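Local coordinates for purine catabolism protein pucG (Bacillus subtilis, PDB 3ISL) that catalyses the pyridoxal-phosphate-dependent transfer of an amino group from (S)-ureidoglycine to glyoxylate during purine catabolism, yielding oxalurate and glycine, at residues I128-E131 with I132-V135; A399-A402 with A403-V406; T267-T270 with T271-Y274; V174-I177 with G178-V182; G95-G98 with Y99-T102. All coordinates share one frame; numbering follows the deposited sequence.

Contact 1 of 5, residues I128-E131 with I132-V135; sequences IIRE and IKKV
Ile128 to Val135 form the last two turns of a helix, in which the amides of Ile132, Lys133, Lys134 and Val135 bond to the carbonyls four residues earlier; the tightest link runs from Val135 N to Glu131 O (2.7 Å). The main side-chain interaction is a salt bridge between Glu131 and Lys134, which lie side by side and point the same way. Glu131 folds back at chi2 (-71°), turning its carboxylate to the lysine, and Lys134 NZ meets OE1 of Glu131 at 2.9 Å from the syn side, 18° out of the carboxylate plane. Lys134 NZ is also within 3.3 Å of Glu131 OE2, a weak second bond. Putting an alanine at Glu131 would probably leave the Lys134 ammonium without its mate and free to swing. On another flank the methylene CE of Lys133 rests 3.7 Å from CG2 of Ile129. Inward, Ile128 CG2 touches Ile132 CD1 at 4.1 Å. This pair lies against Pro92 and Leu90 of strand 88-93, while Ile129 leans on Ala157 and Ala161 of helix 156-164 and Val135 reaches His113 of strand 111-116.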
loop_
_atom_site.group_PDB
_atom_site.type_symbol
_atom_site.label_atom_id
_atom_site.label_comp_id
_atom_site.label_asym_id
_atom_site.label_seq_id
_atom_site.Cartn_x
_atom_site.Cartn_y
_atom_site.Cartn_z
ATOM N N ILE A 128 4.237 34.489 -2.868
ATOM C CA ILE A 128 3.288 33.509 -2.308
ATOM C C ILE A 128 2.468 34.111 -1.126
ATOM O O ILE A 128 1.196 34.009 -1.054
ATOM C CB ILE A 128 4.024 32.181 -1.931
ATOM C CG1 ILE A 128 4.645 31.573 -3.205
ATOM C CG2 ILE A 128 3.029 31.169 -1.205
ATOM C CD1 ILE A 128 5.440 30.295 -3.047
ATOM N N ILE A 129 3.208 34.697 -0.185
ATOM C CA ILE A 129 2.626 35.295 1.026
ATOM C C ILE A 129 1.584 36.389 0.607
ATOM O O ILE A 129 0.460 36.421 1.129
ATOM C CB ILE A 129 3.747 35.815 1.912
ATOM C CG1 ILE A 129 4.573 34.617 2.455
ATOM C CG2 ILE A 129 3.201 36.791 2.975
ATOM C CD1 ILE A 129 5.918 35.075 3.026
ATOM N N ARG A 130 1.900 37.193 -0.399
ATOM C CA ARG A 130 0.884 38.126 -0.941
ATOM C C ARG A 130 -0.433 37.418 -1.450
ATOM O O ARG A 130 -1.555 37.923 -1.193
ATOM C CB ARG A 130 1.526 38.987 -2.014
ATOM C CG ARG A 130 0.657 40.023 -2.639
ATOM C CD ARG A 130 0.950 41.375 -1.998
ATOM N NE ARG A 130 0.629 42.443 -2.925
ATOM C CZ ARG A 130 -0.278 43.379 -2.702
ATOM N NH1 ARG A 130 -0.952 43.416 -1.544
ATOM N NH2 ARG A 130 -0.463 44.290 -3.639
ATOM N N GLU A 131 -0.304 36.272 -2.133
ATOM C CA GLU A 131 -1.498 35.505 -2.559
ATOM C C GLU A 131 -2.236 34.899 -1.426
ATOM O O GLU A 131 -3.464 34.811 -1.484
ATOM C CB GLU A 131 -1.177 34.399 -3.561
ATOM C CG GLU A 131 -0.670 35.021 -4.832
ATOM C CD GLU A 131 -1.766 35.737 -5.619
ATOM O OE1 GLU A 131 -2.873 35.196 -5.751
ATOM O OE2 GLU A 131 -1.477 36.818 -6.153
ATOM N N ILE A 132 -1.515 34.441 -0.419
ATOM C CA ILE A 132 -2.124 33.979 0.796
ATOM C C ILE A 132 -3.019 35.085 1.365
ATOM O O ILE A 132 -4.186 34.830 1.648
ATOM C CB ILE A 132 -1.097 33.436 1.834
ATOM C CG1 ILE A 132 -0.333 32.188 1.251
ATOM C CG2 ILE A 132 -1.823 33.060 3.178
ATOM C CD1 ILE A 132 0.791 31.700 2.178
ATOM N N LYS A 133 -2.494 36.315 1.476
ATOM C CA LYS A 133 -3.238 37.379 2.127
ATOM C C LYS A 133 -4.471 37.759 1.309
ATOM O O LYS A 133 -5.512 38.086 1.831
ATOM C CB LYS A 133 -2.357 38.593 2.448
ATOM C CG LYS A 133 -1.422 38.409 3.683
ATOM C CD LYS A 133 -0.277 39.490 3.716
ATOM C CE LYS A 133 0.662 39.382 2.368
ATOM N NZ LYS A 133 1.926 40.312 2.048
ATOM N N LYS A 134 -4.332 37.665 0.008
ATOM C CA LYS A 134 -5.334 38.011 -0.917
ATOM C C LYS A 134 -6.425 36.930 -1.010
ATOM O O LYS A 134 -7.604 37.244 -1.009
ATOM C CB LYS A 134 -4.661 38.184 -2.261
ATOM C CG LYS A 134 -5.581 38.554 -3.382
ATOM C CD LYS A 134 -4.809 38.619 -4.663
ATOM C CE LYS A 134 -5.662 38.090 -5.788
ATOM N NZ LYS A 134 -4.688 37.326 -6.640
ATOM N N VAL A 135 -6.037 35.668 -1.125
ATOM C CA VAL A 135 -7.018 34.630 -1.368
ATOM C C VAL A 135 -7.662 34.163 -0.044
ATOM O O VAL A 135 -8.838 33.737 -0.017
ATOM C CB VAL A 135 -6.373 33.445 -2.162
ATOM C CG1 VAL A 135 -7.315 32.251 -2.271
ATOM C CG2 VAL A 135 -5.959 33.955 -3.570
#

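Contact 2 of 5, residues A399-A402 with A403-V406; sequences ALQA and ALDV
Ala403 N donates to Ala399 O at 3.1 Å, the first of four consecutive i to i+4 backbone bonds that satisfy every amide from Ala403 to Val406. Leu404 N follows with a shorter, nearly straight bond to Leu400 O (2.7 Å, 165° at the hydrogen). Asp405 N reaches Gln401 O at the same length, 2.7 Å, although the amide sits out of the carbonyl plane by 27°. Val406 N closes the series on Ala402 O at 3.2 Å. The four carbonyls from Ala399 to Ala402 are thus all engaged by the following turn, and Ala399 O also receives a weak bond from Ala402 N.

The side chains add no polar link across the two turns. With its CG beside the backbone N (chi1 -67°), the Asp405 carboxylate is folded over Gln401 O, and its OD1 lies 3.1 Å from that carbonyl oxygen. Both atoms are acceptors, so the approach is not a bond. Leu404 packs its CB over Leu400 O at 3.3 Å, carbon against an oxygen already bonded to its own amide.

Outside the turns, Ala403 touches Leu377 and Leu380 of helix 373-389, and Ala402 and Val406 meet Ala308, Ala304 and Ala301 of helix 288-308. The arrangement is that of a regular alpha-helix near the C terminus, packed through small side chains against two other helices.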
loop_
_atom_site.group_PDB
_atom_site.type_symbol
_atom_site.label_atom_id
_atom_site.label_comp_id
_atom_site.label_asym_id
_atom_site.label_seq_id
_atom_site.Cartn_x
_atom_site.Cartn_y
_atom_site.Cartn_z
ATOM N N ALA A 399 36.589 13.005 -15.173
ATOM C CA ALA A 399 35.455 12.819 -14.259
ATOM C C ALA A 399 35.913 12.143 -12.948
ATOM O O ALA A 399 35.831 12.752 -11.865
ATOM C CB ALA A 399 34.343 12.026 -14.919
ATOM N N LEU A 400 36.489 10.948 -13.037
ATOM C CA LEU A 400 36.882 10.228 -11.787
ATOM C C LEU A 400 37.917 10.936 -10.890
ATOM O O LEU A 400 37.772 10.972 -9.660
ATOM C CB LEU A 400 37.338 8.809 -12.094
ATOM C CG LEU A 400 36.164 8.051 -12.703
ATOM C CD1 LEU A 400 36.501 6.587 -12.886
ATOM C CD2 LEU A 400 35.021 8.178 -11.769
ATOM N N GLN A 401 38.965 11.498 -11.502
ATOM C CA GLN A 401 39.987 12.191 -10.715
ATOM C C GLN A 401 39.338 13.340 -9.933
ATOM O O GLN A 401 39.697 13.613 -8.766
ATOM C CB GLN A 401 41.132 12.738 -11.618
ATOM C CG GLN A 401 41.869 11.616 -12.371
ATOM C CD GLN A 401 42.217 10.404 -11.454
ATOM O OE1 GLN A 401 42.822 10.582 -10.386
ATOM N NE2 GLN A 401 41.842 9.178 -11.883
ATOM N N ALA A 402 38.368 13.997 -10.557
ATOM C CA ALA A 402 37.745 15.095 -9.861
ATOM C C ALA A 402 36.805 14.641 -8.734
ATOM O O ALA A 402 36.827 15.245 -7.656
ATOM C CB ALA A 402 37.140 16.166 -10.840
ATOM N N ALA A 403 36.053 13.547 -8.913
ATOM C CA ALA A 403 35.275 13.029 -7.784
ATOM C C ALA A 403 36.223 12.469 -6.732
ATOM O O ALA A 403 35.999 12.704 -5.569
ATOM C CB ALA A 403 34.250 11.959 -8.236
ATOM N N LEU A 404 37.326 11.801 -7.139
ATOM C CA LEU A 404 38.305 11.290 -6.176
ATOM C C LEU A 404 39.008 12.391 -5.376
ATOM O O LEU A 404 39.207 12.241 -4.178
ATOM C CB LEU A 404 39.321 10.324 -6.794
ATOM C CG LEU A 404 38.743 8.948 -7.197
ATOM C CD1 LEU A 404 39.673 8.195 -8.176
ATOM C CD2 LEU A 404 38.419 8.118 -5.946
ATOM N N ASP A 405 39.431 13.463 -6.049
ATOM C CA ASP A 405 39.866 14.665 -5.344
ATOM C C ASP A 405 38.891 15.112 -4.258
ATOM O O ASP A 405 39.309 15.391 -3.157
ATOM C CB ASP A 405 40.112 15.790 -6.324
ATOM C CG ASP A 405 41.299 15.493 -7.240
ATOM O OD1 ASP A 405 42.061 14.559 -6.914
ATOM O OD2 ASP A 405 41.465 16.165 -8.282
ATOM N N VAL A 406 37.600 15.211 -4.556
ATOM C CA VAL A 406 36.726 15.634 -3.469
ATOM C C VAL A 406 36.646 14.629 -2.333
ATOM O O VAL A 406 36.554 15.029 -1.150
ATOM C CB VAL A 406 35.345 16.290 -3.875
ATOM C CG1 VAL A 406 35.109 16.335 -5.351
ATOM C CG2 VAL A 406 34.194 15.740 -3.076
#

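Contact 3 of 5, residues T267-T270 with T271-Y274; sequences TEAT and TMLY. With PLP (pyridoxal-5'-phosphate), chain D.
Thr270 and Tyr274, one helical turn apart, lie side by side and point the same way. The methyl CG2 of Thr270, anti to its own backbone nitrogen, sits over a face of the tyrosine ring, 4.2 Å from the centroid and 28° off the normal, making a CH-pi contact. The carbonyl oxygen Thr270 O also lies over a ring face, 3.6 Å above the plane and offset toward the rim, and the same atom accepts the hydrogen bond from Tyr274 N at 3.1 Å. The far end of the ring is fixed by its hydroxyl, hydrogen-bonded to the carbonyl of Pro33. With an alanine in place of Tyr274, the Thr270 methyl would probably lose its aromatic cover and Pro33 O its hydroxyl mate. Ala269 occupies the N-cap position: its carbonyl oxygen takes the amide of Leu273 (Leu273 N to Ala269 O, 3.0 Å), and its CB meets Met272 CB at 4.0 Å.

Just ahead of the helix, Thr267 grips a phosphate oxygen of the cofactor twice, with OG1 at 2.6 Å and backbone N at 2.8 Å from O3P of the pyridoxal phosphate. That cofactor is otherwise held by Thr70, Ser71, Arg72, Thr147 and Gln197 of the second subunit. The double grip implies that each active site of the homodimer is completed across the interface, the helix start at 269-274 lying next to the phosphate-binding threonine.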
loop_
_atom_site.group_PDB
_atom_site.type_symbol
_atom_site.label_atom_id
_atom_site.label_comp_id
_atom_site.label_asym_id
_atom_site.label_seq_id
_atom_site.Cartn_x
_atom_site.Cartn_y
_atom_site.Cartn_z
ATOM N N THR A 267 -6.155 -3.854 7.728
ATOM C CA THR A 267 -5.020 -4.699 8.123
ATOM C C THR A 267 -3.758 -3.945 7.771
ATOM O O THR A 267 -3.372 -3.857 6.581
ATOM C CB THR A 267 -5.077 -6.126 7.418
ATOM O OG1 THR A 267 -6.315 -6.769 7.783
ATOM C CG2 THR A 267 -3.846 -7.054 7.769
ATOM N N GLU A 268 -3.143 -3.376 8.793
ATOM C CA GLU A 268 -1.829 -2.783 8.578
ATOM C C GLU A 268 -0.894 -3.753 7.764
ATOM O O GLU A 268 -1.045 -4.994 7.868
ATOM C CB GLU A 268 -1.200 -2.380 9.932
ATOM C CG GLU A 268 0.044 -1.458 9.779
ATOM C CD GLU A 268 -0.253 -0.203 8.955
ATOM O OE1 GLU A 268 0.719 0.457 8.407
ATOM O OE2 GLU A 268 -1.461 0.121 8.850
ATOM N N ALA A 269 -0.008 -3.199 6.940
ATOM C CA ALA A 269 0.872 -3.989 6.131
ATOM C C ALA A 269 2.073 -4.374 6.994
ATOM O O ALA A 269 2.979 -3.518 7.236
ATOM C CB ALA A 269 1.339 -3.215 4.943
ATOM N N THR A 270 2.078 -5.622 7.427
ATOM C CA THR A 270 3.036 -6.127 8.416
ATOM C C THR A 270 4.473 -5.984 8.062
ATOM O O THR A 270 5.218 -5.327 8.793
ATOM C CB THR A 270 2.811 -7.585 8.766
ATOM O OG1 THR A 270 1.400 -7.803 8.926
ATOM C CG2 THR A 270 3.693 -7.966 10.136
ATOM N N THR A 271 4.856 -6.518 6.904
ATOM C CA THR A 271 6.216 -6.524 6.473
ATOM C C THR A 271 6.686 -5.099 6.118
ATOM O O THR A 271 7.843 -4.756 6.368
ATOM C CB THR A 271 6.422 -7.484 5.286
ATOM O OG1 THR A 271 6.175 -8.809 5.724
ATOM C CG2 THR A 271 7.868 -7.335 4.727
ATOM N N MET A 272 5.810 -4.279 5.535
ATOM C CA MET A 272 6.197 -2.908 5.153
ATOM C C MET A 272 6.458 -2.051 6.396
ATOM O O MET A 272 7.272 -1.161 6.366
ATOM C CB MET A 272 5.146 -2.220 4.250
ATOM C CG MET A 272 5.218 -2.726 2.782
ATOM S SD MET A 272 6.876 -2.548 2.022
ATOM C CE MET A 272 7.271 -0.791 2.259
ATOM N N LEU A 273 5.739 -2.347 7.465
ATOM C CA LEU A 273 5.977 -1.720 8.774
ATOM C C LEU A 273 7.305 -2.133 9.408
ATOM O O LEU A 273 8.009 -1.269 9.933
ATOM C CB LEU A 273 4.816 -2.041 9.765
ATOM C CG LEU A 273 4.972 -1.241 11.090
ATOM C CD1 LEU A 273 4.910 0.228 10.829
ATOM C CD2 LEU A 273 3.986 -1.610 12.189
ATOM N N TYR A 274 7.665 -3.435 9.333
ATOM C CA TYR A 274 8.984 -3.886 9.735
ATOM C C TYR A 274 10.035 -3.022 9.038
ATOM O O TYR A 274 11.004 -2.523 9.690
ATOM C CB TYR A 274 9.254 -5.381 9.347
ATOM C CG TYR A 274 8.501 -6.463 10.130
ATOM C CD1 TYR A 274 7.828 -6.172 11.325
ATOM C CD2 TYR A 274 8.515 -7.799 9.679
ATOM C CE1 TYR A 274 7.173 -7.197 12.049
ATOM C CE2 TYR A 274 7.870 -8.792 10.349
ATOM C CZ TYR A 274 7.198 -8.505 11.552
ATOM O OH TYR A 274 6.515 -9.553 12.223
HETATM N N1 PLP D . -13.527 -8.415 2.792
HETATM C C2 PLP D . -13.398 -9.583 3.594
HETATM C C2A PLP D . -14.319 -10.644 3.517
HETATM C C3 PLP D . -12.356 -9.645 4.514
HETATM O O3 PLP D . -12.186 -10.739 5.339
HETATM C C4 PLP D . -11.422 -8.612 4.630
HETATM C C4A PLP D . -10.328 -8.947 5.717
HETATM C C5 PLP D . -11.551 -7.453 3.801
HETATM C C6 PLP D . -12.611 -7.357 2.881
HETATM C C5A PLP D . -10.635 -6.211 3.764
HETATM O O4P PLP D . -9.393 -6.513 4.329
HETATM P P PLP D . -8.103 -5.408 4.500
HETATM O O1P PLP D . -8.390 -4.039 3.895
HETATM O O2P PLP D . -6.793 -6.066 3.799
HETATM O O3P PLP D . -7.773 -5.419 6.097
#

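Contact 4 of 5, residues V174-I177 with G178-V182; sequences VATI and GGCEV. With PLP (pyridoxal-5'-phosphate), chain C.
The loop that leaves strand 168-172 runs beneath the cofactor ring and then reverses in a type II beta-turn, Thr176 to Gly179. The turn is closed by Gly179 N, which donates to Thr176 O at 3.0 Å. The same oxygen takes a second and straighter bond from Cys180 N, also 3.0 Å, with an angle of 172° at the hydrogen; this donor lies in the carbonyl plane, whereas Gly179 N is tilted from it. Two amides therefore grip one buried carbonyl. Gly178 takes the third position of the turn with positive phi (77°), where a beta-carbon would collide with the carbonyl oxygen of Ile177.

In the class-V aminotransferases, which share the fold type I architecture of pyridoxal-phosphate enzymes, this part of the chain supplies one wall of the cofactor pocket. Here Val174 CG1 lies 3.8 Å from C5 of the pyridoxal phosphate, and Ala175 CB approaches its O3 at 3.8 Å. Val174 N is hydrogen-bonded to OD1 of Asp172, another residue of the pocket, which probably steadies that carboxylate.

Beyond the turn the chain folds back so that Val182 crosses Ile177 at about a right angle, CG1 of the valine 3.7 Å from CD1 of the isoleucine. Thr176 lays its CB 4.0 Å from Cys180 CB, and its hydroxyl, set between the backbone nitrogen and carbonyl carbon (chi1 54°), is hydrogen-bonded to His144 ND1. Gly178 O is taken by Arg291 NE.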
loop_
_atom_site.group_PDB
_atom_site.type_symbol
_atom_site.label_atom_id
_atom_site.label_comp_id
_atom_site.label_asym_id
_atom_site.label_seq_id
_atom_site.Cartn_x
_atom_site.Cartn_y
_atom_site.Cartn_z
ATOM N N VAL A 174 8.042 14.357 0.140
ATOM C CA VAL A 174 8.262 12.959 -0.210
ATOM C C VAL A 174 9.735 12.730 -0.651
ATOM O O VAL A 174 10.336 11.725 -0.325
ATOM C CB VAL A 174 7.249 12.503 -1.307
ATOM C CG1 VAL A 174 7.807 11.363 -2.116
ATOM C CG2 VAL A 174 5.843 12.169 -0.714
ATOM N N ALA A 175 10.276 13.666 -1.430
ATOM C CA ALA A 175 11.604 13.533 -1.968
ATOM C C ALA A 175 12.670 14.044 -1.039
ATOM O O ALA A 175 13.836 13.863 -1.336
ATOM C CB ALA A 175 11.725 14.326 -3.279
ATOM N N THR A 176 12.303 14.835 -0.047
ATOM C CA THR A 176 13.312 15.485 0.820
ATOM C C THR A 176 13.423 14.782 2.186
ATOM O O THR A 176 14.479 14.790 2.790
ATOM C CB THR A 176 13.036 16.981 1.054
ATOM O OG1 THR A 176 11.713 17.082 1.536
ATOM C CG2 THR A 176 13.119 17.730 -0.275
ATOM N N ILE A 177 12.352 14.142 2.658
ATOM C CA ILE A 177 12.434 13.650 4.034
ATOM C C ILE A 177 13.583 12.622 4.171
ATOM O O ILE A 177 13.721 11.688 3.322
ATOM C CB ILE A 177 11.078 12.986 4.465
ATOM C CG1 ILE A 177 10.958 12.837 6.027
ATOM C CG2 ILE A 177 10.797 11.599 3.669
ATOM C CD1 ILE A 177 11.219 14.164 6.860
ATOM N N GLY A 178 14.393 12.759 5.244
ATOM C CA GLY A 178 15.556 11.894 5.505
ATOM C C GLY A 178 16.817 12.180 4.660
ATOM O O GLY A 178 17.846 11.517 4.820
ATOM N N GLY A 179 16.739 13.184 3.806
ATOM C CA GLY A 179 17.854 13.543 2.905
ATOM C C GLY A 179 18.259 15.006 3.001
ATOM O O GLY A 179 19.450 15.330 2.945
ATOM N N CYS A 180 17.253 15.867 3.109
ATOM C CA CYS A 180 17.396 17.317 3.252
ATOM C C CYS A 180 16.623 17.712 4.477
ATOM O O CYS A 180 15.607 17.069 4.823
ATOM C CB CYS A 180 16.762 18.111 2.061
ATOM S SG CYS A 180 17.136 17.376 0.428
ATOM N N GLU A 181 17.002 18.855 5.047
ATOM C CA GLU A 181 16.365 19.317 6.266
ATOM C C GLU A 181 14.883 19.393 6.043
ATOM O O GLU A 181 14.462 20.001 5.092
ATOM C CB GLU A 181 16.837 20.732 6.583
ATOM C CG GLU A 181 17.736 20.795 7.723
ATOM C CD GLU A 181 18.014 22.233 8.052
ATOM O OE1 GLU A 181 17.248 23.131 7.572
ATOM O OE2 GLU A 181 19.030 22.463 8.743
ATOM N N VAL A 182 14.103 18.784 6.917
ATOM C CA VAL A 182 12.693 19.166 7.026
ATOM C C VAL A 182 12.322 19.476 8.464
ATOM O O VAL A 182 12.565 18.690 9.340
ATOM C CB VAL A 182 11.659 18.360 6.135
ATOM C CG1 VAL A 182 12.240 17.313 5.260
ATOM C CG2 VAL A 182 10.236 18.119 6.721
HETATM N N1 PLP C . 5.732 13.622 -4.612
HETATM C C2 PLP C . 7.122 13.945 -4.974
HETATM C C2A PLP C . 7.750 15.185 -4.745
HETATM C C3 PLP C . 7.955 13.014 -5.609
HETATM O O3 PLP C . 9.252 13.312 -5.939
HETATM C C4 PLP C . 7.534 11.738 -5.909
HETATM C C4A PLP C . 8.532 10.731 -6.604
HETATM C C5 PLP C . 6.233 11.383 -5.574
HETATM C C6 PLP C . 5.317 12.288 -4.950
HETATM C C5A PLP C . 5.805 10.009 -5.970
HETATM O O4P PLP C . 5.319 9.339 -4.903
HETATM P P PLP C . 4.933 7.852 -5.272
HETATM O O1P PLP C . 5.408 7.457 -6.666
HETATM O O2P PLP C . 3.292 7.904 -5.011
HETATM O O3P PLP C . 5.549 6.829 -4.090
#

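Contact 5 of 5, residues G95-G98 with Y99-T102; sequences GRFG and YLLT. With PLP (pyridoxal-5'-phosphate), chain C.
Leu101 N to Phe97 O (3.2 Å, 160° at the hydrogen) and Thr102 N to Gly98 O (3.2 Å) are the regular backbone bonds of this first helical turn. Tyr99 N to Arg96 O is weak. The amides of Phe97 and Gly98 bond to OE1 and OE2 of Glu146, an acidic group that the helix dipole would probably favour at this N-terminal end; Gly98 N also makes a weak bond to Gly95 O. The Thr102 hydroxyl turns back to Tyr99 O at 3.2 Å, and the Tyr99 hydroxyl is bonded to Glu116.

Phe97 carries the packing. Its CG stands beside the backbone N (chi1 -60°), which sets the ring against the pyridoxal phosphate, with C3 of the cofactor 3.5 Å above the middle of one face and CE1 of Phe97 3.4 Å from C4. On the opposite face rests Arg96 CD, toward the rim, so the phenyl group is held flat between cofactor and arginine. Leu100 CD2 closes on its edge, 4.2 Å from Phe97 CD1. The ring of Tyr99 has Arg96 O near its plane, at the edge, while its CD2 lies 3.6 Å from Gly95 O.

The turn opens helix 96-107 of the beta-alpha-beta unit formed with strands 88-93 and 111-116. Leu101 and Thr102 press on Ile91 of strand 88-93, Leu101 also meets Ala141 of strand 139-143 and Ile75 of helix 71-82, and Leu100 touches Asn247 of the second subunit.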
loop_
_atom_site.group_PDB
_atom_site.type_symbol
_atom_site.label_atom_id
_atom_site.label_comp_id
_atom_site.label_asym_id
_atom_site.label_seq_id
_atom_site.Cartn_x
_atom_site.Cartn_y
_atom_site.Cartn_z
ATOM N N GLY A 95 6.809 22.642 -10.399
ATOM C CA GLY A 95 7.176 21.435 -11.129
ATOM C C GLY A 95 6.050 20.437 -11.205
ATOM O O GLY A 95 4.916 20.767 -10.890
ATOM N N ARG A 96 6.369 19.217 -11.638
ATOM C CA ARG A 96 5.340 18.241 -11.959
ATOM C C ARG A 96 4.483 17.854 -10.772
ATOM O O ARG A 96 3.296 17.652 -10.922
ATOM C CB ARG A 96 5.938 16.973 -12.612
ATOM C CG ARG A 96 5.044 15.702 -12.439
ATOM C CD ARG A 96 5.901 14.385 -12.349
ATOM N NE ARG A 96 6.991 14.314 -13.386
ATOM C CZ ARG A 96 8.254 13.866 -13.204
ATOM N NH1 ARG A 96 8.692 13.406 -12.021
ATOM N NH2 ARG A 96 9.104 13.906 -14.223
ATOM N N PHE A 97 5.070 17.719 -9.593
ATOM C CA PHE A 97 4.284 17.250 -8.440
ATOM C C PHE A 97 3.318 18.330 -7.884
ATOM O O PHE A 97 2.306 17.997 -7.265
ATOM C CB PHE A 97 5.209 16.529 -7.405
ATOM C CG PHE A 97 5.929 15.315 -8.006
ATOM C CD1 PHE A 97 5.290 14.063 -8.055
ATOM C CD2 PHE A 97 7.198 15.447 -8.625
ATOM C CE1 PHE A 97 5.892 12.948 -8.662
ATOM C CE2 PHE A 97 7.825 14.323 -9.234
ATOM C CZ PHE A 97 7.152 13.072 -9.248
ATOM N N GLY A 98 3.592 19.610 -8.135
ATOM C CA GLY A 98 2.577 20.675 -7.897
ATOM C C GLY A 98 1.225 20.399 -8.591
ATOM O O GLY A 98 0.174 20.625 -8.016
ATOM N N TYR A 99 1.259 19.915 -9.825
ATOM C CA TYR A 99 0.045 19.513 -10.563
ATOM C C TYR A 99 -0.665 18.281 -10.013
ATOM O O TYR A 99 -1.886 18.165 -10.146
ATOM C CB TYR A 99 0.379 19.291 -12.028
ATOM C CG TYR A 99 0.832 20.596 -12.660
ATOM C CD1 TYR A 99 -0.043 21.672 -12.762
ATOM C CD2 TYR A 99 2.119 20.740 -13.162
ATOM C CE1 TYR A 99 0.359 22.878 -13.328
ATOM C CE2 TYR A 99 2.523 21.945 -13.738
ATOM C CZ TYR A 99 1.643 23.014 -13.807
ATOM O OH TYR A 99 2.047 24.218 -14.365
ATOM N N LEU A 100 0.067 17.363 -9.388
ATOM C CA LEU A 100 -0.639 16.310 -8.704
ATOM C C LEU A 100 -1.436 16.856 -7.509
ATOM O O LEU A 100 -2.544 16.425 -7.247
ATOM C CB LEU A 100 0.372 15.274 -8.190
ATOM C CG LEU A 100 -0.017 14.053 -7.383
ATOM C CD1 LEU A 100 -0.923 13.106 -8.181
ATOM C CD2 LEU A 100 1.357 13.342 -6.906
ATOM N N LEU A 101 -0.859 17.795 -6.762
ATOM C CA LEU A 101 -1.603 18.381 -5.664
ATOM C C LEU A 101 -2.888 19.029 -6.198
ATOM O O LEU A 101 -3.920 18.929 -5.547
ATOM C CB LEU A 101 -0.776 19.471 -4.958
ATOM C CG LEU A 101 0.493 19.043 -4.226
ATOM C CD1 LEU A 101 1.052 20.309 -3.559
ATOM C CD2 LEU A 101 0.247 17.901 -3.217
ATOM N N THR A 102 -2.822 19.709 -7.362
ATOM C CA THR A 102 -4.012 20.404 -7.839
ATOM C C THR A 102 -5.079 19.393 -8.301
ATOM O O THR A 102 -6.284 19.561 -8.048
ATOM C CB THR A 102 -3.747 21.525 -8.914
ATOM O OG1 THR A 102 -3.497 20.955 -10.199
ATOM C CG2 THR A 102 -2.604 22.434 -8.541
HETATM N N1 PLP C . 5.732 13.622 -4.612
HETATM C C2 PLP C . 7.122 13.945 -4.974
HETATM C C2A PLP C . 7.750 15.185 -4.745
HETATM C C3 PLP C . 7.955 13.014 -5.609
HETATM O O3 PLP C . 9.252 13.312 -5.939
HETATM C C4 PLP C . 7.534 11.738 -5.909
HETATM C C4A PLP C . 8.532 10.731 -6.604
HETATM C C5 PLP C . 6.233 11.383 -5.574
HETATM C C6 PLP C . 5.317 12.288 -4.950
HETATM C C5A PLP C . 5.805 10.009 -5.970
HETATM O O4P PLP C . 5.319 9.339 -4.903
HETATM P P PLP C . 4.933 7.852 -5.272
HETATM O O1P PLP C . 5.408 7.457 -6.666
HETATM O O2P PLP C . 3.292 7.904 -5.011
HETATM O O3P PLP C . 5.549 6.829 -4.090
#

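Overall arrangement
Read from the N terminus, the order is contact 5, contact 1, contact 4, contact 3 and contact 2. Each joins adjoining residues, so none closes a long loop, and they follow in series without nesting or crossing. Contacts 5 and 1 belong to two successive helices, 96-107 and 125-135, flanking strand 111-116, with centres about 19 Å apart. Contact 4, in the loop after strand 168-172, meets contact 5 at the same pyridoxal phosphate: Val174 and Phe97 lie on opposite faces of its ring. Contact 3 reaches a different cofactor, that of the second subunit. Contact 2, about 26 Å from contact 4 between centres, belongs to the C-terminal helices.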